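Long-range contact in sensor histidine kinase (Pseudomonas syringae pv. tomato, PDB 3CIT), which probably acts as a phosphorelay sensor kinase of a two-component regulatory system, this chain being its GAF domain alone: residues Thr74-Trp88 with Arg91-Arg105. Residues are numbered along the deposited sequence; the frame is centred on the assembly and turned at random.
Sequences TLETTADPLAIGPQW and RPGTHLPCVLLLPLR
Q87 and L101 face each other as an antiparallel hydrogen-bonded pair of the beta hairpin formed by strands 87-90 and 98-105, at an edge, within this chain, of the GAF-domain sheet. L101 N gives a nearly straight hydrogen bond to Q87 O (2.9 Å, 171°), and Q87 N reaches a lone pair of L101 O. On one face of the sheet the Q87 and L101 side chains run side by side in the same direction, Q87 NE2 meeting L101 CD1 at 3.5 Å. On the other face lies W88, in the next, non-hydrogen-bonded pair with L100. With CG anti to the backbone N (chi1 -179°), its indole swings toward the neighbouring strand, where L100 CB meets the ring edge at CE3, V99 O comes within 3.6 Å of W88 CE3, and C98 CB packs on CZ2. The sulfur of C98 adds an oblique sulfur-aromatic contact, and M46, A125 and P126 also pack on the indole.

Beyond the paired residues, P86 CB rests on L102 CD2, while the P103 ring lies against G85 O and the methyl of A83. In the loop before strand 87-90, L75 crosses L96 at about a right angle, L75 CG to L96 CD1 3.7 Å, and L75 CD2 touches V99 CG2; L50 and V116 extend this apolar cluster within the domain.

Polar groups tie down both ends of the loop. Near T74, a water donates to OG1 and accepts from R91 NH2, which also hydrogen-bonds L96 O; T74 OG1 is further hydrogen-bonded to R71 O. At the far end, I84 O and N hydrogen-bond Q22 NE2 and E23 OE2, both of a second subunit. Beside I84, the bent side chain of R105 (chi3 -62°) presents NH2 to A83 O at 2.9 Å, in the guanidinium plane but above that of the carbonyl, while a water joins R105 NE to the same oxygen.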
loop_
_atom_site.group_PDB
_atom_site.type_symbol
_atom_site.label_atom_id
_atom_site.label_comp_id
_atom_site.label_asym_id
_atom_site.label_seq_id
_atom_site.Cartn_x
_atom_site.Cartn_y
_atom_site.Cartn_z
ATOM N N THR A 74 -7.494 -5.087 27.239
ATOM C CA THR A 74 -6.125 -5.600 27.274
ATOM C C THR A 74 -5.262 -5.068 26.145
ATOM O O THR A 74 -4.052 -5.182 26.195
ATOM C CB THR A 74 -6.085 -7.147 27.230
ATOM O OG1 THR A 74 -6.544 -7.633 25.958
ATOM C CG2 THR A 74 -6.917 -7.729 28.412
ATOM N N LEU A 75 -5.875 -4.506 25.125
ATOM C CA LEU A 75 -5.131 -3.918 24.017
ATOM C C LEU A 75 -4.567 -2.545 24.377
ATOM O O LEU A 75 -5.241 -1.701 24.986
ATOM C CB LEU A 75 -6.028 -3.775 22.814
ATOM C CG LEU A 75 -6.620 -5.044 22.222
ATOM C CD1 LEU A 75 -7.576 -4.639 21.122
ATOM C CD2 LEU A 75 -5.521 -5.970 21.710
ATOM N N GLU A 76 -3.312 -2.341 23.984
ATOM C CA GLU A 76 -2.694 -1.023 24.029
ATOM C C GLU A 76 -3.460 -0.072 23.136
ATOM O O GLU A 76 -4.018 -0.472 22.121
ATOM C CB GLU A 76 -1.245 -1.112 23.558
ATOM C CG GLU A 76 -0.345 -1.770 24.601
ATOM C CD GLU A 76 -0.168 -0.898 25.839
ATOM O OE1 GLU A 76 0.435 0.204 25.696
ATOM O OE2 GLU A 76 -0.627 -1.309 26.947
ATOM N N THR A 77 -3.528 1.190 23.529
ATOM C CA THR A 77 -4.254 2.164 22.744
ATOM C C THR A 77 -3.343 3.369 22.518
ATOM O O THR A 77 -3.562 4.437 23.078
ATOM C CB THR A 77 -5.561 2.560 23.443
ATOM O OG1 THR A 77 -5.277 3.118 24.728
ATOM C CG2 THR A 77 -6.470 1.337 23.610
ATOM N N THR A 78 -2.302 3.188 21.719
ATOM C CA THR A 78 -1.347 4.278 21.474
ATOM C C THR A 78 -1.646 4.931 20.144
ATOM O O THR A 78 -1.984 4.235 19.175
ATOM C CB THR A 78 0.105 3.776 21.463
ATOM O OG1 THR A 78 0.287 2.851 22.540
ATOM C CG2 THR A 78 1.072 4.946 21.656
ATOM N N ALA A 79 -1.539 6.259 20.089
ATOM C CA ALA A 79 -1.648 6.959 18.818
ATOM C C ALA A 79 -0.526 6.519 17.880
ATOM O O ALA A 79 0.602 6.336 18.298
ATOM C CB ALA A 79 -1.619 8.426 19.008
ATOM N N ASP A 80 -0.853 6.364 16.603
ATOM C CA ASP A 80 0.061 5.809 15.604
ATOM C C ASP A 80 -0.108 6.681 14.319
ATOM O O ASP A 80 -0.585 6.191 13.308
ATOM C CB ASP A 80 -0.383 4.341 15.376
ATOM C CG ASP A 80 0.674 3.442 14.669
ATOM O OD1 ASP A 80 1.807 3.892 14.436
ATOM O OD2 ASP A 80 0.305 2.229 14.400
ATOM N N PRO A 81 0.236 7.990 14.394
ATOM C CA PRO A 81 0.009 8.945 13.302
ATOM C C PRO A 81 0.858 8.690 12.041
ATOM O O PRO A 81 0.486 9.094 10.926
ATOM C CB PRO A 81 0.343 10.301 13.926
ATOM C CG PRO A 81 1.198 9.995 15.095
ATOM C CD PRO A 81 0.800 8.643 15.587
ATOM N N LEU A 82 1.955 7.964 12.215
ATOM C CA LEU A 82 2.860 7.708 11.103
ATOM C C LEU A 82 2.490 6.529 10.233
ATOM O O LEU A 82 2.989 6.423 9.110
ATOM C CB LEU A 82 4.273 7.488 11.643
ATOM C CG LEU A 82 4.948 8.698 12.246
ATOM C CD1 LEU A 82 6.264 8.212 12.825
ATOM C CD2 LEU A 82 5.164 9.746 11.198
ATOM N N ALA A 83 1.611 5.666 10.732
ATOM C CA ALA A 83 1.342 4.389 10.105
ATOM C C ALA A 83 0.806 4.509 8.681
ATOM O O ALA A 83 -0.117 5.282 8.399
ATOM C CB ALA A 83 0.373 3.572 10.933
ATOM N N ILE A 84 1.417 3.731 7.788
ATOM C CA ILE A 84 0.968 3.612 6.412
ATOM C C ILE A 84 0.601 2.122 6.241
ATOM O O ILE A 84 1.439 1.227 6.331
ATOM C CB ILE A 84 2.097 4.020 5.435
ATOM C CG1 ILE A 84 2.526 5.495 5.717
ATOM C CG2 ILE A 84 1.682 3.803 3.997
ATOM C CD1 ILE A 84 3.449 6.119 4.721
ATOM N N GLY A 85 -0.630 1.829 5.961
ATOM C CA GLY A 85 -0.955 0.457 5.679
ATOM C C GLY A 85 -1.061 -0.387 6.936
ATOM O O GLY A 85 -0.799 0.063 8.062
ATOM N N PRO A 86 -1.476 -1.611 6.738
ATOM C CA PRO A 86 -1.865 -2.457 7.834
ATOM C C PRO A 86 -0.691 -3.048 8.597
ATOM O O PRO A 86 0.460 -2.889 8.199
ATOM C CB PRO A 86 -2.676 -3.538 7.168
ATOM C CG PRO A 86 -2.397 -3.532 5.783
ATOM C CD PRO A 86 -1.657 -2.272 5.429
ATOM N N GLN A 87 -1.025 -3.713 9.686
ATOM C CA GLN A 87 -0.060 -4.472 10.475
ATOM C C GLN A 87 -0.809 -5.670 11.073
ATOM O O GLN A 87 -1.891 -5.512 11.681
ATOM C CB GLN A 87 0.538 -3.614 11.591
ATOM C CG GLN A 87 1.672 -4.342 12.391
ATOM C CD GLN A 87 2.401 -3.489 13.405
ATOM O OE1 GLN A 87 3.540 -3.806 13.824
ATOM N NE2 GLN A 87 1.777 -2.421 13.810
ATOM N N TRP A 88 -0.227 -6.846 10.929
ATOM C CA TRP A 88 -0.728 -8.061 11.586
ATOM C C TRP A 88 0.143 -8.372 12.771
ATOM O O TRP A 88 1.362 -8.450 12.627
ATOM C CB TRP A 88 -0.658 -9.225 10.621
ATOM C CG TRP A 88 -1.157 -10.521 11.172
ATOM C CD1 TRP A 88 -0.401 -11.626 11.502
ATOM C CD2 TRP A 88 -2.519 -10.862 11.471
ATOM N NE1 TRP A 88 -1.223 -12.624 12.004
ATOM C CE2 TRP A 88 -2.519 -12.193 11.985
ATOM C CE3 TRP A 88 -3.731 -10.191 11.353
ATOM C CZ2 TRP A 88 -3.688 -12.842 12.363
ATOM C CZ3 TRP A 88 -4.899 -10.847 11.776
ATOM C CH2 TRP A 88 -4.855 -12.158 12.244
ATOM N N ARG A 91 0.289 -12.138 19.366
ATOM C CA ARG A 91 0.508 -11.826 20.759
ATOM C C ARG A 91 0.240 -13.126 21.548
ATOM O O ARG A 91 -0.790 -13.297 22.186
ATOM C CB ARG A 91 -0.410 -10.687 21.167
ATOM C CG ARG A 91 -0.264 -9.406 20.336
ATOM C CD ARG A 91 -1.228 -8.260 20.769
ATOM N NE ARG A 91 -1.143 -7.914 22.188
ATOM C CZ ARG A 91 -2.034 -8.250 23.134
ATOM N NH1 ARG A 91 -1.841 -7.862 24.400
ATOM N NH2 ARG A 91 -3.125 -8.942 22.850
ATOM N N PRO A 92 1.161 -14.078 21.443
ATOM C CA PRO A 92 0.903 -15.413 21.984
ATOM C C PRO A 92 0.591 -15.434 23.485
ATOM O O PRO A 92 1.198 -14.712 24.255
ATOM C CB PRO A 92 2.214 -16.156 21.711
ATOM C CG PRO A 92 2.855 -15.440 20.684
ATOM C CD PRO A 92 2.481 -14.010 20.811
ATOM N N GLY A 93 -0.400 -16.232 23.867
ATOM C CA GLY A 93 -0.721 -16.439 25.268
ATOM C C GLY A 93 -1.623 -15.386 25.895
ATOM O O GLY A 93 -1.973 -15.520 27.085
ATOM N N THR A 94 -1.985 -14.351 25.119
ATOM C CA THR A 94 -2.774 -13.222 25.611
ATOM C C THR A 94 -4.238 -13.475 25.361
ATOM O O THR A 94 -4.627 -14.486 24.744
ATOM C CB THR A 94 -2.357 -11.888 24.930
ATOM O OG1 THR A 94 -2.667 -11.971 23.547
ATOM C CG2 THR A 94 -0.822 -11.544 25.153
ATOM N N HIS A 95 -5.075 -12.564 25.840
ATOM C CA HIS A 95 -6.517 -12.677 25.655
ATOM C C HIS A 95 -6.944 -12.528 24.179
ATOM O O HIS A 95 -7.996 -13.015 23.786
ATOM C CB HIS A 95 -7.223 -11.630 26.513
ATOM C CG HIS A 95 -7.307 -11.998 27.962
ATOM N ND1 HIS A 95 -6.300 -11.716 28.858
ATOM C CD2 HIS A 95 -8.252 -12.664 28.655
ATOM C CE1 HIS A 95 -6.644 -12.163 30.054
ATOM N NE2 HIS A 95 -7.819 -12.755 29.958
ATOM N N LEU A 96 -6.135 -11.819 23.410
ATOM C CA LEU A 96 -6.369 -11.503 21.992
ATOM C C LEU A 96 -5.094 -11.747 21.219
ATOM O O LEU A 96 -4.312 -10.824 20.905
ATOM C CB LEU A 96 -6.850 -10.049 21.802
ATOM C CG LEU A 96 -8.217 -9.722 22.418
ATOM C CD1 LEU A 96 -8.529 -8.225 22.399
ATOM C CD2 LEU A 96 -9.357 -10.512 21.720
ATOM N N PRO A 97 -4.811 -13.022 20.972
ATOM C CA PRO A 97 -3.527 -13.376 20.371
ATOM C C PRO A 97 -3.259 -12.964 18.913
ATOM O O PRO A 97 -2.153 -13.160 18.445
ATOM C CB PRO A 97 -3.459 -14.897 20.517
ATOM C CG PRO A 97 -4.820 -15.350 20.797
ATOM C CD PRO A 97 -5.602 -14.203 21.369
ATOM N N CYS A 98 -4.264 -12.462 18.219
ATOM C CA CYS A 98 -4.138 -12.012 16.832
ATOM C C CYS A 98 -4.824 -10.651 16.755
ATOM O O CYS A 98 -5.974 -10.510 17.189
ATOM C CB CYS A 98 -4.833 -13.039 15.880
ATOM S SG CYS A 98 -3.870 -14.489 15.784
ATOM N N VAL A 99 -4.138 -9.684 16.150
ATOM C CA VAL A 99 -4.641 -8.333 15.962
ATOM C C VAL A 99 -4.258 -7.820 14.574
ATOM O O VAL A 99 -3.130 -8.004 14.128
ATOM C CB VAL A 99 -4.078 -7.393 17.034
ATOM C CG1 VAL A 99 -4.526 -5.906 16.787
ATOM C CG2 VAL A 99 -4.508 -7.888 18.419
ATOM N N LEU A 100 -5.209 -7.165 13.927
ATOM C CA LEU A 100 -5.010 -6.489 12.637
ATOM C C LEU A 100 -5.290 -4.996 12.832
ATOM O O LEU A 100 -6.371 -4.607 13.322
ATOM C CB LEU A 100 -5.937 -7.104 11.589
ATOM C CG LEU A 100 -5.935 -6.514 10.184
ATOM C CD1 LEU A 100 -4.547 -6.626 9.471
ATOM C CD2 LEU A 100 -7.106 -7.050 9.278
ATOM N N LEU A 101 -4.316 -4.167 12.469
ATOM C CA LEU A 101 -4.439 -2.712 12.538
ATOM C C LEU A 101 -4.638 -2.163 11.133
ATOM O O LEU A 101 -3.885 -2.538 10.225
ATOM C CB LEU A 101 -3.159 -2.132 13.147
ATOM C CG LEU A 101 -2.765 -2.648 14.543
ATOM C CD1 LEU A 101 -1.521 -1.895 15.003
ATOM C CD2 LEU A 101 -3.885 -2.454 15.501
ATOM N N LEU A 102 -5.633 -1.290 10.964
ATOM C CA LEU A 102 -5.930 -0.609 9.701
ATOM C C LEU A 102 -6.023 0.904 9.988
ATOM O O LEU A 102 -7.000 1.375 10.555
ATOM C CB LEU A 102 -7.237 -1.121 9.090
ATOM C CG LEU A 102 -7.348 -2.660 9.041
ATOM C CD1 LEU A 102 -8.756 -3.181 8.956
ATOM C CD2 LEU A 102 -6.442 -3.172 7.878
ATOM N N PRO A 103 -5.011 1.661 9.589
ATOM C CA PRO A 103 -5.007 3.073 9.842
ATOM C C PRO A 103 -6.117 3.824 9.136
ATOM O O PRO A 103 -6.539 3.452 8.024
ATOM C CB PRO A 103 -3.654 3.544 9.279
ATOM C CG PRO A 103 -2.838 2.361 9.154
ATOM C CD PRO A 103 -3.768 1.224 8.915
ATOM N N LEU A 104 -6.564 4.884 9.787
ATOM C CA LEU A 104 -7.457 5.866 9.199
ATOM C C LEU A 104 -6.662 7.104 8.806
ATOM O O LEU A 104 -6.030 7.738 9.628
ATOM C CB LEU A 104 -8.562 6.269 10.187
ATOM C CG LEU A 104 -9.799 5.377 10.295
ATOM C CD1 LEU A 104 -9.483 4.050 10.901
ATOM C CD2 LEU A 104 -10.912 6.121 11.090
ATOM N N ARG A 105 -6.709 7.437 7.523
ATOM C CA ARG A 105 -6.030 8.607 7.007
ATOM C C ARG A 105 -6.948 9.304 6.027
ATOM O O ARG A 105 -7.473 8.664 5.106
ATOM C CB ARG A 105 -4.731 8.194 6.338
ATOM C CG ARG A 105 -3.901 9.377 5.886
ATOM C CD ARG A 105 -2.570 8.937 5.289
ATOM N NE ARG A 105 -1.715 8.234 6.252
ATOM C CZ ARG A 105 -0.775 8.826 6.999
ATOM N NH1 ARG A 105 -0.555 10.120 6.898
ATOM N NH2 ARG A 105 -0.030 8.118 7.840
HETATM O O HOH W 1 -4.746 -9.339 25.024
HETATM O O HOH W 2 1.883 10.981 8.460
HETATM O O HOH W 3 -2.293 5.720 6.789
#